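Side-chain contacts in CaaX farnesyltransferase alpha subunit Ram2 (PDB 4L9P), which is the alpha subunit of a fungal protein farnesyltransferase, which probably attaches a farnesyl group to the cysteine of CaaX proteins: residues P143-E146 against Q147-L150; F149-E152 against M153-Q156. The protein carries 1 engineered substitution. All coordinates share one frame; numbering follows the deposited sequence.

Interaction 1 (P143-E146 against Q147-L150); sequences PPRE and QDFL. With EDO (1,2-ethanediol), chain E.
Arg145 O accepts Phe149 N at 3.1 Å and Glu146 O accepts Leu150 N at 3.1 Å, two successive i to i+4 bonds that open helix 146-156. Before them, Glu146 N donates to Pro143 O, closing the turn that leads in. A water is held across the same junction: it donates to Pro143 O, accepts Gln147 N at 3.0 Å, and makes a weak bond to Gln147 OE1. It thus occupies one N-H of the first helical turn, while ethanediol, probably from the crystallisation liquor, takes Arg145 N through its O1. The Arg145 chain bends about CB-CG (chi2 -65°), and NH1 reaches Pro144 O at 2.9 Å; this oxygen lies in the guanidinium plane, but the donor stands above the carbonyl plane. Arg145 and Asp148 run side by side in the same direction, with Asp148 OD2 3.6 Å from Arg145 CD. Their planes are turned 54° apart and OD2 sits 4.1 Å from Arg145 NE, well out of the guanidinium plane, so they share charge attraction without a salt bridge. Asp148 OD1 instead pairs with Arg181. With CG anti to the backbone N (chi1 179°) and a bend at the next bond, buried Glu146 brings OE2 to a salt bridge with Arg129 and a hydrogen bond with Tyr166, which would favour its charged form; Gln147 NE2 binds Glu182. Leu150 CG lies 3.4 Å from Glu146 O, and Phe149 CB rests near the same carbonyl before its ring leaves for helices 105-118 and 123-133. The arrangement is a helix N-terminus with Arg145 at the N-cap position, led in by two prolines, and it starts a helix of the TPR-like alpha-alpha repeats of the prenyltransferase alpha subunit.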
loop_
_atom_site.group_PDB
_atom_site.type_symbol
_atom_site.label_atom_id
_atom_site.label_comp_id
_atom_site.label_asym_id
_atom_site.label_seq_id
_atom_site.Cartn_x
_atom_site.Cartn_y
_atom_site.Cartn_z
ATOM N N PRO A 143 -1.119 24.663 18.611
ATOM C CA PRO A 143 -1.595 24.638 20.010
ATOM C C PRO A 143 -0.493 24.154 20.954
ATOM O O PRO A 143 0.364 23.301 20.606
ATOM C CB PRO A 143 -2.775 23.659 19.954
ATOM C CG PRO A 143 -3.293 23.783 18.552
ATOM C CD PRO A 143 -2.018 23.915 17.697
ATOM N N PRO A 144 -0.486 24.654 22.189
ATOM C CA PRO A 144 0.637 24.435 23.078
ATOM C C PRO A 144 0.870 23.039 23.546
ATOM O O PRO A 144 1.945 22.832 24.041
ATOM C CB PRO A 144 0.360 25.389 24.308
ATOM C CG PRO A 144 -0.887 25.937 24.110
ATOM C CD PRO A 144 -1.417 25.700 22.684
ATOM N N ARG A 145 -0.089 22.124 23.421
ATOM C CA ARG A 145 0.179 20.747 23.878
ATOM C C ARG A 145 -0.108 19.768 22.739
ATOM O O ARG A 145 -0.225 18.556 22.962
ATOM C CB ARG A 145 -0.706 20.417 25.100
ATOM C CG ARG A 145 -0.237 21.208 26.359
ATOM C CD ARG A 145 1.171 20.765 26.791
ATOM N NE ARG A 145 1.609 21.437 28.032
ATOM C CZ ARG A 145 2.218 22.620 28.046
ATOM N NH1 ARG A 145 2.408 23.295 26.910
ATOM N NH2 ARG A 145 2.615 23.094 29.233
ATOM N N GLU A 146 -0.145 20.270 21.532
ATOM C CA GLU A 146 -0.399 19.387 20.367
ATOM C C GLU A 146 0.789 18.447 20.169
ATOM O O GLU A 146 0.582 17.205 19.935
ATOM C CB GLU A 146 -0.584 20.254 19.104
ATOM C CG GLU A 146 -0.827 19.425 17.828
ATOM C CD GLU A 146 -2.156 18.734 17.805
ATOM O OE1 GLU A 146 -2.954 18.817 18.771
ATOM O OE2 GLU A 146 -2.430 17.989 16.828
ATOM N N GLN A 147 2.035 18.921 20.174
ATOM C CA GLN A 147 3.205 18.004 19.984
ATOM C C GLN A 147 3.246 16.959 21.112
ATOM O O GLN A 147 3.519 15.764 20.857
ATOM C CB GLN A 147 4.510 18.817 19.881
ATOM C CG GLN A 147 4.586 19.622 18.584
ATOM C CD GLN A 147 5.657 20.668 18.638
ATOM O OE1 GLN A 147 5.836 21.339 19.665
ATOM N NE2 GLN A 147 6.414 20.828 17.544
ATOM N N ASP A 148 2.918 17.347 22.329
ATOM C CA ASP A 148 2.905 16.374 23.417
ATOM C C ASP A 148 1.847 15.287 23.204
ATOM O O ASP A 148 2.087 14.126 23.549
ATOM C CB ASP A 148 2.587 17.082 24.770
ATOM C CG ASP A 148 3.803 17.748 25.371
ATOM O OD1 ASP A 148 4.869 17.797 24.748
ATOM O OD2 ASP A 148 3.685 18.257 26.489
ATOM N N PHE A 149 0.684 15.647 22.666
ATOM C CA PHE A 149 -0.305 14.620 22.394
ATOM C C PHE A 149 0.253 13.633 21.362
ATOM O O PHE A 149 0.054 12.385 21.490
ATOM C CB PHE A 149 -1.645 15.183 21.864
ATOM C CG PHE A 149 -2.649 14.087 21.708
ATOM C CD1 PHE A 149 -3.125 13.451 22.849
ATOM C CD2 PHE A 149 -3.024 13.630 20.465
ATOM C CE1 PHE A 149 -3.948 12.336 22.746
ATOM C CE2 PHE A 149 -3.927 12.538 20.338
ATOM C CZ PHE A 149 -4.348 11.879 21.479
ATOM N N LEU A 150 0.906 14.122 20.300
ATOM C CA LEU A 150 1.439 13.196 19.307
ATOM C C LEU A 150 2.478 12.290 20.004
ATOM O O LEU A 150 2.530 11.071 19.685
ATOM C CB LEU A 150 2.110 13.949 18.162
ATOM C CG LEU A 150 1.113 14.886 17.464
ATOM C CD1 LEU A 150 1.835 15.500 16.263
ATOM C CD2 LEU A 150 -0.189 14.196 17.060
HETATM C C1 EDO E . -4.050 22.370 23.468
HETATM O O1 EDO E . -2.805 21.974 22.880
HETATM C C2 EDO E . -4.012 22.656 24.966
HETATM O O2 EDO E . -3.026 23.687 25.214
HETATM O O HOH W 1 2.684 21.752 20.729
#

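Interaction 2 (F149-E152 against M153-Q156); sequences FLME and MFAQ
The Phe154 ring receives Met151 SD at its edge, the sulfur lying near the ring plane, 84° off the normal and 4.0 Å from CD2. The same ring stacks with Trp164 and reaches Leu189, and Leu150 CB approaches its CE2 at 4.3 Å. On the Phe149 ring the sulfur of Met153 sits obliquely, 3.9 Å from CZ. Both methionines are folded at chi2 and chi3; chi1 of -64° sends Met153 CG back toward Phe149 CE2, and the bend at chi2 then turns SD forward along the helix, on the CZ side of the ring. Trp126 of helix 123-133 touches both Phe149 and Met153. Beneath the side chains run the bonds from Met153 N, Phe154 N and Ala155 N to the carbonyls four residues back. The extended Gln156 side chain reaches back along the helix, and NE2 meets Glu152 O at 3.0 Å; the bond is nearly straight at hydrogen (164°), with NE2 above the carbonyl plane. Two Met-aromatic contacts therefore join dispersion to weak sulfur-ring electrostatics, one between buried Phe149 and Met153, the other with partly exposed Met151 at the edge of buried Phe154, while the Gln156 amide supplies a donor to the Glu152 carbonyl.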
loop_
_atom_site.group_PDB
_atom_site.type_symbol
_atom_site.label_atom_id
_atom_site.label_comp_id
_atom_site.label_asym_id
_atom_site.label_seq_id
_atom_site.Cartn_x
_atom_site.Cartn_y
_atom_site.Cartn_z
ATOM N N PHE A 149 0.684 15.647 22.666
ATOM C CA PHE A 149 -0.305 14.620 22.394
ATOM C C PHE A 149 0.253 13.633 21.362
ATOM O O PHE A 149 0.054 12.385 21.490
ATOM C CB PHE A 149 -1.645 15.183 21.864
ATOM C CG PHE A 149 -2.649 14.087 21.708
ATOM C CD1 PHE A 149 -3.125 13.451 22.849
ATOM C CD2 PHE A 149 -3.024 13.630 20.465
ATOM C CE1 PHE A 149 -3.948 12.336 22.746
ATOM C CE2 PHE A 149 -3.927 12.538 20.338
ATOM C CZ PHE A 149 -4.348 11.879 21.479
ATOM N N LEU A 150 0.906 14.122 20.300
ATOM C CA LEU A 150 1.439 13.196 19.307
ATOM C C LEU A 150 2.478 12.290 20.004
ATOM O O LEU A 150 2.530 11.071 19.685
ATOM C CB LEU A 150 2.110 13.949 18.162
ATOM C CG LEU A 150 1.113 14.886 17.464
ATOM C CD1 LEU A 150 1.835 15.500 16.263
ATOM C CD2 LEU A 150 -0.189 14.196 17.060
ATOM N N MET A 151 3.271 12.795 20.948
ATOM C CA MET A 151 4.196 11.924 21.662
ATOM C C MET A 151 3.512 10.932 22.588
ATOM O O MET A 151 4.067 9.839 22.789
ATOM C CB MET A 151 5.205 12.753 22.448
ATOM C CG MET A 151 6.131 13.568 21.505
ATOM S SD MET A 151 7.072 12.553 20.351
ATOM C CE MET A 151 8.487 12.143 21.379
ATOM N N GLU A 152 2.313 11.237 23.105
ATOM C CA GLU A 152 1.514 10.245 23.821
ATOM C C GLU A 152 1.178 9.082 22.896
ATOM O O GLU A 152 1.183 7.898 23.300
ATOM C CB GLU A 152 0.193 10.862 24.301
ATOM C CG GLU A 152 -0.439 10.096 25.447
ATOM C CD GLU A 152 -1.540 10.879 26.217
ATOM O OE1 GLU A 152 -2.199 10.289 27.080
ATOM O OE2 GLU A 152 -1.772 12.062 25.937
ATOM N N MET A 153 0.864 9.402 21.635
ATOM C CA MET A 153 0.536 8.325 20.672
ATOM C C MET A 153 1.790 7.530 20.361
ATOM O O MET A 153 1.722 6.276 20.307
ATOM C CB MET A 153 -0.020 8.929 19.368
ATOM C CG MET A 153 -1.348 9.665 19.526
ATOM S SD MET A 153 -2.727 8.592 20.073
ATOM C CE MET A 153 -2.739 7.313 18.788
ATOM N N PHE A 154 2.898 8.217 20.095
ATOM C CA PHE A 154 4.108 7.476 19.722
ATOM C C PHE A 154 4.697 6.655 20.859
ATOM O O PHE A 154 5.434 5.703 20.602
ATOM C CB PHE A 154 5.182 8.456 19.155
ATOM C CG PHE A 154 4.811 9.070 17.852
ATOM C CD1 PHE A 154 4.296 8.296 16.832
ATOM C CD2 PHE A 154 5.049 10.427 17.640
ATOM C CE1 PHE A 154 3.979 8.893 15.585
ATOM C CE2 PHE A 154 4.765 11.008 16.436
ATOM C CZ PHE A 154 4.205 10.259 15.392
ATOM N N ALA A 155 4.361 7.004 22.104
ATOM C CA ALA A 155 4.805 6.163 23.247
ATOM C C ALA A 155 4.085 4.824 23.198
ATOM O O ALA A 155 4.591 3.845 23.752
ATOM C CB ALA A 155 4.504 6.902 24.576
ATOM N N GLN A 156 2.897 4.763 22.593
ATOM C CA GLN A 156 2.194 3.495 22.503
ATOM C C GLN A 156 2.541 2.756 21.203
ATOM O O GLN A 156 2.643 1.502 21.226
ATOM C CB GLN A 156 0.720 3.750 22.549
ATOM C CG GLN A 156 0.377 4.307 23.924
ATOM C CD GLN A 156 -1.003 4.827 23.995
ATOM O OE1 GLN A 156 -1.930 4.088 24.039
ATOM N NE2 GLN A 156 -1.147 6.138 23.948
#

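Interactions 1 and 2 are consecutive parts of helix 146-156, with centres about 10 Å apart, and share Phe149 and Leu150. Interaction 1 covers the start of the helix, where buried polar groups, charges and water dominate; interaction 2 covers its later turns, where sulfur and aromatic side chains take over. Each has a buried flank and an exposed one: Arg145 and Asp148 lie outside in 143-150, Glu152 and Gln156 in 149-156. Both bring the helix against helices 105-118, 123-133 and 161-174. Both also reach helix 180-192, interaction 1 by polar pairs, interaction 2 with Met151 and Phe154 packing on it. The Phe154 side chain lies about 11 Å from the bound farnesyl analogue.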